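Local coordinates for putative integron gene cassette protein (Uncultured bacterium, PDB 3FUY) that is of unknown function, a mobile-metagenome integron cassette product whose chain folds as a mixed beta-sheet with helices and assembles with further copies of itself, at residues B[36-48]-B[61-73]. Residues are numbered along the deposited sequence; the frame is centred on the assembly and turned at random.
Sequences TIRDFDNGQFAVL and DIDLCLDKMKGVR
Ile37, Ala46 and Leu48 of a beta-hairpin turn one face of the sheet toward Cys65 and Met69 of helix 61-73, an example of a helix packed on a sheet with an apolar middle and a polar end. The helix runs roughly antiparallel to strand 44-48, and the axes of the two segments come within 9.6 Å. In the apolar part, Met69, a selenomethionine bent at its third torsion, lays SE 3.8 Å from Ala46 CB and carries CE to Gln44 CB. Ile37 brings CD1 to within 3.7 Å of Cys65 SG, while Leu48 CD2 meets Ile62 CG1. Val97 of strand 91-100 also touches Cys65. The polar end belongs to Gln44, whose NE2 donates almost straight (172°) to Met69 O; Gln44 NE2 and Arg73 N reach this oxygen from opposite faces of its carbonyl plane. Arg73 NH1 reaches Gln44 OE1 at 2.8 Å in the carbonyl plane, amide and guanidinium standing 89° apart. Stacking adds a third element: the Asn42 amide lies flat over the Arg73 guanidinium, their planes 6° apart. With an alanine in place of Arg73, Gln44 OE1 would probably lose its donor and the Asn42 amide the flat surface beneath it. Asn42 ND2 also donates to Asp39 OD2 (2.9 Å).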
ATOM      1  N   THR B  36      -2.570  -0.996  -6.334  1.00 23.95           N
ATOM      2  CA  THR B  36      -2.175   0.251  -6.973  1.00 24.71           C
ATOM      3  C   THR B  36      -0.842   0.053  -7.691  1.00 21.30           C
ATOM      4  O   THR B  36       0.095  -0.546  -7.158  1.00 19.95           O
ATOM      5  CB  THR B  36      -2.059   1.416  -5.968  1.00 26.28           C
ATOM      6  OG1 THR B  36      -1.047   1.116  -4.999  1.00 23.32           O
ATOM      7  CG2 THR B  36      -3.382   1.642  -5.252  1.00 28.81           C
ATOM      8  N   ILE B  37      -0.762   0.566  -8.910  1.00 23.35           N
ATOM      9  CA  ILE B  37       0.452   0.428  -9.708  1.00 22.19           C
ATOM     10  C   ILE B  37       0.878   1.797 -10.218  1.00 23.04           C
ATOM     11  O   ILE B  37       0.199   2.422 -11.032  1.00 23.19           O
ATOM     12  CB  ILE B  37       0.235  -0.539 -10.882  1.00 23.51           C
ATOM     13  CG1 ILE B  37      -0.179  -1.907 -10.368  1.00 20.69           C
ATOM     14  CG2 ILE B  37       1.508  -0.695 -11.702  1.00 25.88           C
ATOM     15  CD1 ILE B  37      -0.631  -2.863 -11.524  1.00 24.45           C
ATOM     16  N   ARG B  38       1.993   2.276  -9.694  1.00 22.16           N
ATOM     17  CA  ARG B  38       2.514   3.574 -10.062  1.00 21.45           C
ATOM     18  C   ARG B  38       3.748   3.319 -10.923  1.00 25.19           C
ATOM     19  O   ARG B  38       4.719   2.748 -10.434  1.00 26.04           O
ATOM     20  CB  ARG B  38       2.932   4.313  -8.778  1.00 24.31           C
ATOM     21  CG  ARG B  38       3.796   5.535  -9.009  1.00 27.70           C
ATOM     22  CD  ARG B  38       3.051   6.554  -9.793  1.00 27.88           C
ATOM     23  NE  ARG B  38       3.645   7.894  -9.750  1.00 27.63           N
ATOM     24  CZ  ARG B  38       3.618   8.731 -10.782  1.00 26.98           C
ATOM     25  NH1 ARG B  38       3.102   8.325 -11.945  1.00 27.63           N
ATOM     26  NH2 ARG B  38       4.111   9.959 -10.667  1.00 27.74           N
ATOM     27  N   ASP B  39       3.716   3.745 -12.183  1.00 21.91           N
ATOM     28  CA  ASP B  39       4.871   3.619 -13.091  1.00 24.50           C
ATOM     29  C   ASP B  39       5.584   4.967 -13.154  1.00 24.71           C
ATOM     30  O   ASP B  39       5.127   5.883 -13.829  1.00 22.46           O
ATOM     31  CB  ASP B  39       4.409   3.202 -14.511  1.00 22.63           C
ATOM     32  CG  ASP B  39       5.589   2.989 -15.489  1.00 26.82           C
ATOM     33  OD1 ASP B  39       6.681   3.574 -15.295  1.00 26.10           O
ATOM     34  OD2 ASP B  39       5.422   2.233 -16.470  1.00 27.73           O
ATOM     35  N   PHE B  40       6.691   5.104 -12.439  1.00 22.46           N
ATOM     36  CA  PHE B  40       7.395   6.389 -12.401  1.00 26.64           C
ATOM     37  C   PHE B  40       7.963   6.777 -13.760  1.00 28.70           C
ATOM     38  O   PHE B  40       7.782   7.912 -14.201  1.00 23.90           O
ATOM     39  CB  PHE B  40       8.545   6.344 -11.392  1.00 22.92           C
ATOM     40  CG  PHE B  40       8.092   6.347  -9.952  1.00 24.08           C
ATOM     41  CD1 PHE B  40       7.614   7.515  -9.360  1.00 25.56           C
ATOM     42  CD2 PHE B  40       8.171   5.199  -9.189  1.00 23.08           C
ATOM     43  CE1 PHE B  40       7.230   7.542  -8.021  1.00 24.59           C
ATOM     44  CE2 PHE B  40       7.776   5.204  -7.845  1.00 28.41           C
ATOM     45  CZ  PHE B  40       7.304   6.392  -7.260  1.00 25.77           C
ATOM     46  N   ASP B  41       8.650   5.827 -14.405  1.00 23.44           N
ATOM     47  CA  ASP B  41       9.382   6.087 -15.632  1.00 26.38           C
ATOM     48  C   ASP B  41       8.454   6.616 -16.735  1.00 28.76           C
ATOM     49  O   ASP B  41       8.804   7.548 -17.454  1.00 26.63           O
ATOM     50  CB  ASP B  41      10.117   4.822 -16.119  1.00 29.65           C
ATOM     51  CG  ASP B  41      11.330   4.451 -15.245  1.00 35.04           C
ATOM     52  OD1 ASP B  41      11.610   5.151 -14.254  1.00 35.18           O
ATOM     53  OD2 ASP B  41      12.007   3.448 -15.566  1.00 40.62           O
ATOM     54  N   ASN B  42       7.268   6.020 -16.861  1.00 25.44           N
ATOM     55  CA  ASN B  42       6.313   6.435 -17.884  1.00 26.31           C
ATOM     56  C   ASN B  42       5.289   7.455 -17.374  1.00 27.44           C
ATOM     57  O   ASN B  42       4.456   7.939 -18.123  1.00 28.06           O
ATOM     58  CB  ASN B  42       5.639   5.211 -18.513  1.00 23.78           C
ATOM     59  CG  ASN B  42       6.627   4.360 -19.305  1.00 26.91           C
ATOM     60  OD1 ASN B  42       7.182   4.823 -20.301  1.00 27.08           O
ATOM     61  ND2 ASN B  42       6.877   3.132 -18.845  1.00 22.09           N
ATOM     62  N   GLY B  43       5.381   7.806 -16.097  1.00 24.83           N
ATOM     63  CA  GLY B  43       4.478   8.795 -15.532  1.00 26.99           C
ATOM     64  C   GLY B  43       3.025   8.343 -15.643  1.00 26.08           C
ATOM     65  O   GLY B  43       2.181   9.072 -16.142  1.00 23.31           O
ATOM     66  N   GLN B  44       2.739   7.124 -15.193  1.00 23.67           N
ATOM     67  CA  GLN B  44       1.364   6.633 -15.216  1.00 22.93           C
ATOM     68  C   GLN B  44       0.957   6.073 -13.870  1.00 21.76           C
ATOM     69  O   GLN B  44       1.810   5.671 -13.068  1.00 22.11           O
ATOM     70  CB  GLN B  44       1.214   5.534 -16.266  1.00 20.70           C
ATOM     71  CG  GLN B  44       1.268   6.000 -17.693  1.00 21.78           C
ATOM     72  CD  GLN B  44       1.180   4.812 -18.647  1.00 28.04           C
ATOM     73  OE1 GLN B  44       2.133   4.050 -18.765  1.00 23.70           O
ATOM     74  NE2 GLN B  44       0.020   4.632 -19.302  1.00 21.60           N
ATOM     75  N   PHE B  45      -0.352   5.993 -13.651  1.00 22.61           N
ATOM     76  CA  PHE B  45      -0.905   5.366 -12.456  1.00 24.63           C
ATOM     77  C   PHE B  45      -2.124   4.545 -12.843  1.00 22.45           C
ATOM     78  O   PHE B  45      -2.975   5.019 -13.585  1.00 22.46           O
ATOM     79  CB  PHE B  45      -1.299   6.431 -11.426  1.00 22.62           C
ATOM     80  CG  PHE B  45      -1.687   5.871 -10.093  1.00 21.76           C
ATOM     81  CD1 PHE B  45      -0.757   5.813  -9.060  1.00 23.63           C
ATOM     82  CD2 PHE B  45      -2.978   5.417  -9.854  1.00 23.14           C
ATOM     83  CE1 PHE B  45      -1.108   5.298  -7.813  1.00 23.98           C
ATOM     84  CE2 PHE B  45      -3.335   4.888  -8.611  1.00 20.82           C
ATOM     85  CZ  PHE B  45      -2.400   4.844  -7.586  1.00 24.33           C
ATOM     86  N   ALA B  46      -2.205   3.308 -12.365  1.00 21.55           N
ATOM     87  CA  ALA B  46      -3.409   2.515 -12.598  1.00 22.67           C
ATOM     88  C   ALA B  46      -3.828   1.771 -11.354  1.00 21.52           C
ATOM     89  O   ALA B  46      -2.993   1.367 -10.538  1.00 21.85           O
ATOM     90  CB  ALA B  46      -3.196   1.532 -13.753  1.00 25.01           C
ATOM     91  N   VAL B  47      -5.130   1.574 -11.224  1.00 21.93           N
ATOM     92  CA  VAL B  47      -5.655   0.662 -10.234  1.00 19.81           C
ATOM     93  C   VAL B  47      -5.952  -0.689 -10.879  1.00 24.42           C
ATOM     94  O   VAL B  47      -6.629  -0.773 -11.899  1.00 24.31           O
ATOM     95  CB  VAL B  47      -6.931   1.211  -9.570  1.00 21.57           C
ATOM     96  CG1 VAL B  47      -7.439   0.232  -8.524  1.00 23.76           C
ATOM     97  CG2 VAL B  47      -6.659   2.591  -8.932  1.00 22.66           C
ATOM     98  N   LEU B  48      -5.458  -1.751 -10.260  1.00 23.16           N
ATOM     99  CA  LEU B  48      -5.816  -3.094 -10.664  1.00 22.29           C
ATOM    100  C   LEU B  48      -6.873  -3.681  -9.717  1.00 26.40           C
ATOM    101  O   LEU B  48      -6.700  -3.698  -8.491  1.00 22.09           O
ATOM    102  CB  LEU B  48      -4.582  -3.982 -10.701  1.00 24.26           C
ATOM    103  CG  LEU B  48      -4.847  -5.464 -10.951  1.00 25.76           C
ATOM    104  CD1 LEU B  48      -5.505  -5.666 -12.328  1.00 25.88           C
ATOM    105  CD2 LEU B  48      -3.538  -6.222 -10.850  1.00 22.07           C
ATOM    106  N   ASP B  61      -1.848 -11.264 -13.591  1.00 25.63           N
ATOM    107  CA  ASP B  61      -2.763 -10.127 -13.527  1.00 25.74           C
ATOM    108  C   ASP B  61      -2.030  -8.770 -13.556  1.00 24.59           C
ATOM    109  O   ASP B  61      -2.453  -7.836 -14.234  1.00 22.22           O
ATOM    110  CB  ASP B  61      -3.629 -10.211 -12.268  1.00 24.53           C
ATOM    111  CG  ASP B  61      -4.460 -11.481 -12.207  1.00 29.17           C
ATOM    112  OD1 ASP B  61      -4.934 -11.948 -13.270  1.00 30.44           O
ATOM    113  OD2 ASP B  61      -4.635 -12.014 -11.093  1.00 27.21           O
ATOM    114  N   ILE B  62      -0.951  -8.652 -12.794  1.00 23.50           N
ATOM    115  CA  ILE B  62      -0.213  -7.396 -12.771  1.00 21.93           C
ATOM    116  C   ILE B  62       0.491  -7.161 -14.106  1.00 22.73           C
ATOM    117  O   ILE B  62       0.482  -6.052 -14.617  1.00 23.41           O
ATOM    118  CB  ILE B  62       0.779  -7.347 -11.584  1.00 23.47           C
ATOM    119  CG1 ILE B  62      -0.008  -7.193 -10.275  1.00 21.55           C
ATOM    120  CG2 ILE B  62       1.768  -6.190 -11.742  1.00 22.53           C
ATOM    121  CD1 ILE B  62       0.797  -7.595  -9.027  1.00 23.11           C
ATOM    122  N   ASP B  63       1.078  -8.210 -14.684  1.00 21.00           N
ATOM    123  CA  ASP B  63       1.715  -8.088 -15.990  1.00 23.21           C
ATOM    124  C   ASP B  63       0.697  -7.680 -17.071  1.00 25.50           C
ATOM    125  O   ASP B  63       1.001  -6.877 -17.953  1.00 24.24           O
ATOM    126  CB  ASP B  63       2.402  -9.398 -16.386  1.00 23.45           C
ATOM    127  CG  ASP B  63       3.375  -9.209 -17.535  1.00 26.28           C
ATOM    128  OD1 ASP B  63       4.324  -8.423 -17.374  1.00 26.06           O
ATOM    129  OD2 ASP B  63       3.180  -9.822 -18.605  1.00 30.25           O
ATOM    130  N   LEU B  64      -0.511  -8.237 -16.986  1.00 23.85           N
ATOM    131  CA  LEU B  64      -1.610  -7.870 -17.882  1.00 24.11           C
ATOM    132  C   LEU B  64      -1.886  -6.384 -17.729  1.00 23.50           C
ATOM    133  O   LEU B  64      -1.954  -5.635 -18.707  1.00 23.59           O
ATOM    134  CB  LEU B  64      -2.870  -8.678 -17.543  1.00 22.32           C
ATOM    135  CG  LEU B  64      -4.081  -8.474 -18.464  1.00 28.42           C
ATOM    136  CD1 LEU B  64      -4.957  -9.703 -18.397  1.00 33.88           C
ATOM    137  CD2 LEU B  64      -4.883  -7.255 -18.069  1.00 26.63           C
ATOM    138  N   CYS B  65      -2.008  -5.946 -16.483  1.00 23.12           N
ATOM    139  CA  CYS B  65      -2.233  -4.530 -16.234  1.00 22.78           C
ATOM    140  C   CYS B  65      -1.111  -3.669 -16.837  1.00 22.55           C
ATOM    141  O   CYS B  65      -1.378  -2.663 -17.501  1.00 18.86           O
ATOM    142  CB  CYS B  65      -2.421  -4.262 -14.737  1.00 23.03           C
ATOM    143  SG  CYS B  65      -2.942  -2.582 -14.381  1.00 26.81           S
ATOM    144  N   LEU B  66       0.142  -4.074 -16.637  1.00 22.33           N
ATOM    145  CA  LEU B  66       1.254  -3.337 -17.240  1.00 23.64           C
ATOM    146  C   LEU B  66       1.153  -3.285 -18.772  1.00 22.71           C
ATOM    147  O   LEU B  66       1.455  -2.260 -19.385  1.00 22.19           O
ATOM    148  CB  LEU B  66       2.605  -3.916 -16.805  1.00 23.91           C
ATOM    149  CG  LEU B  66       2.944  -3.718 -15.317  1.00 27.40           C
ATOM    150  CD1 LEU B  66       4.220  -4.467 -14.935  1.00 27.72           C
ATOM    151  CD2 LEU B  66       3.066  -2.243 -14.989  1.00 25.73           C
ATOM    152  N   ASP B  67       0.736  -4.385 -19.396  1.00 22.33           N
ATOM    153  CA  ASP B  67       0.590  -4.382 -20.848  1.00 22.56           C
ATOM    154  C   ASP B  67      -0.501  -3.414 -21.324  1.00 23.36           C
ATOM    155  O   ASP B  67      -0.320  -2.721 -22.328  1.00 21.83           O
ATOM    156  CB  ASP B  67       0.340  -5.794 -21.389  1.00 27.23           C
ATOM    157  CG  ASP B  67       1.627  -6.610 -21.522  1.00 33.76           C
ATOM    158  OD1 ASP B  67       2.728  -6.050 -21.350  1.00 41.27           O
ATOM    159  OD2 ASP B  67       1.534  -7.824 -21.813  1.00 46.00           O
ATOM    160  N   LYS B  68      -1.631  -3.362 -20.612  1.00 20.95           N
ATOM    161  CA  LYS B  68      -2.685  -2.417 -20.972  1.00 22.33           C
ATOM    162  C   LYS B  68      -2.251  -0.961 -20.697  1.00 19.96           C
ATOM    163  O   LYS B  68      -2.596  -0.049 -21.444  1.00 19.38           O
ATOM    164  CB  LYS B  68      -4.008  -2.741 -20.243  1.00 20.20           C
ATOM    165  CG  LYS B  68      -4.550  -4.152 -20.489  1.00 21.20           C
ATOM    166  CD  LYS B  68      -4.645  -4.469 -21.977  1.00 23.70           C
ATOM    167  CE  LYS B  68      -4.846  -5.977 -22.201  1.00 22.65           C
ATOM    168  NZ  LYS B  68      -5.092  -6.315 -23.632  1.00 23.66           N
HETATM  169  N   MSE B  69      -1.491  -0.743 -19.625  1.00 21.43           N
HETATM  170  CA  MSE B  69      -0.922   0.592 -19.382  1.00 21.69           C
HETATM  171  C   MSE B  69      -0.057   0.998 -20.563  1.00 21.31           C
HETATM  172  O   MSE B  69      -0.098   2.136 -21.014  1.00 19.63           O
HETATM  173  CB  MSE B  69      -0.098   0.621 -18.087  1.00 20.73           C
HETATM  174  CG  MSE B  69      -0.971   0.355 -16.873  1.00 24.54           C
HETATM  175 SE   MSE B  69       0.041   0.142 -15.222  0.89 31.31          SE
HETATM  176  CE  MSE B  69       0.550   2.001 -14.911  1.00 20.55           C
ATOM    177  N   LYS B  70       0.706   0.043 -21.089  1.00 19.79           N
ATOM    178  CA  LYS B  70       1.524   0.328 -22.252  1.00 23.00           C
ATOM    179  C   LYS B  70       0.642   0.598 -23.493  1.00 22.85           C
ATOM    180  O   LYS B  70       0.925   1.491 -24.283  1.00 21.64           O
ATOM    181  CB  LYS B  70       2.497  -0.815 -22.516  1.00 25.41           C
ATOM    182  CG  LYS B  70       3.388  -0.574 -23.747  1.00 33.61           C
ATOM    183  CD  LYS B  70       4.379  -1.714 -23.957  1.00 38.31           C
ATOM    184  CE  LYS B  70       5.287  -1.431 -25.151  1.00 45.66           C
ATOM    185  NZ  LYS B  70       4.518  -1.169 -26.398  1.00 40.77           N
ATOM    186  N   GLY B  71      -0.439  -0.161 -23.649  1.00 23.20           N
ATOM    187  CA  GLY B  71      -1.306   0.038 -24.801  1.00 21.37           C
ATOM    188  C   GLY B  71      -1.870   1.456 -24.830  1.00 23.52           C
ATOM    189  O   GLY B  71      -1.941   2.097 -25.889  1.00 21.50           O
ATOM    190  N   VAL B  72      -2.269   1.955 -23.662  1.00 19.51           N
ATOM    191  CA  VAL B  72      -2.776   3.326 -23.562  1.00 23.14           C
ATOM    192  C   VAL B  72      -1.711   4.389 -23.882  1.00 25.51           C
ATOM    193  O   VAL B  72      -1.969   5.329 -24.644  1.00 24.11           O
ATOM    194  CB  VAL B  72      -3.423   3.592 -22.196  1.00 21.60           C
ATOM    195  CG1 VAL B  72      -3.818   5.054 -22.059  1.00 23.94           C
ATOM    196  CG2 VAL B  72      -4.643   2.660 -21.992  1.00 23.23           C
ATOM    197  N   ARG B  73      -0.510   4.263 -23.322  1.00 23.90           N
ATOM    198  CA  ARG B  73       0.486   5.292 -23.630  1.00 25.21           C
ATOM    199  C   ARG B  73       0.924   5.215 -25.108  1.00 27.38           C
ATOM    200  O   ARG B  73       1.226   6.236 -25.716  1.00 29.02           O
ATOM    201  CB  ARG B  73       1.665   5.338 -22.621  1.00 22.84           C
ATOM    202  CG  ARG B  73       2.471   4.081 -22.503  1.00 24.66           C
ATOM    203  CD  ARG B  73       3.788   4.320 -21.689  1.00 26.50           C
ATOM    204  NE  ARG B  73       4.633   3.132 -21.799  1.00 25.45           N
ATOM    205  CZ  ARG B  73       4.505   2.074 -21.011  1.00 27.85           C
ATOM    206  NH1 ARG B  73       3.592   2.088 -20.055  1.00 25.39           N
ATOM    207  NH2 ARG B  73       5.281   1.010 -21.166  1.00 29.63           N
TER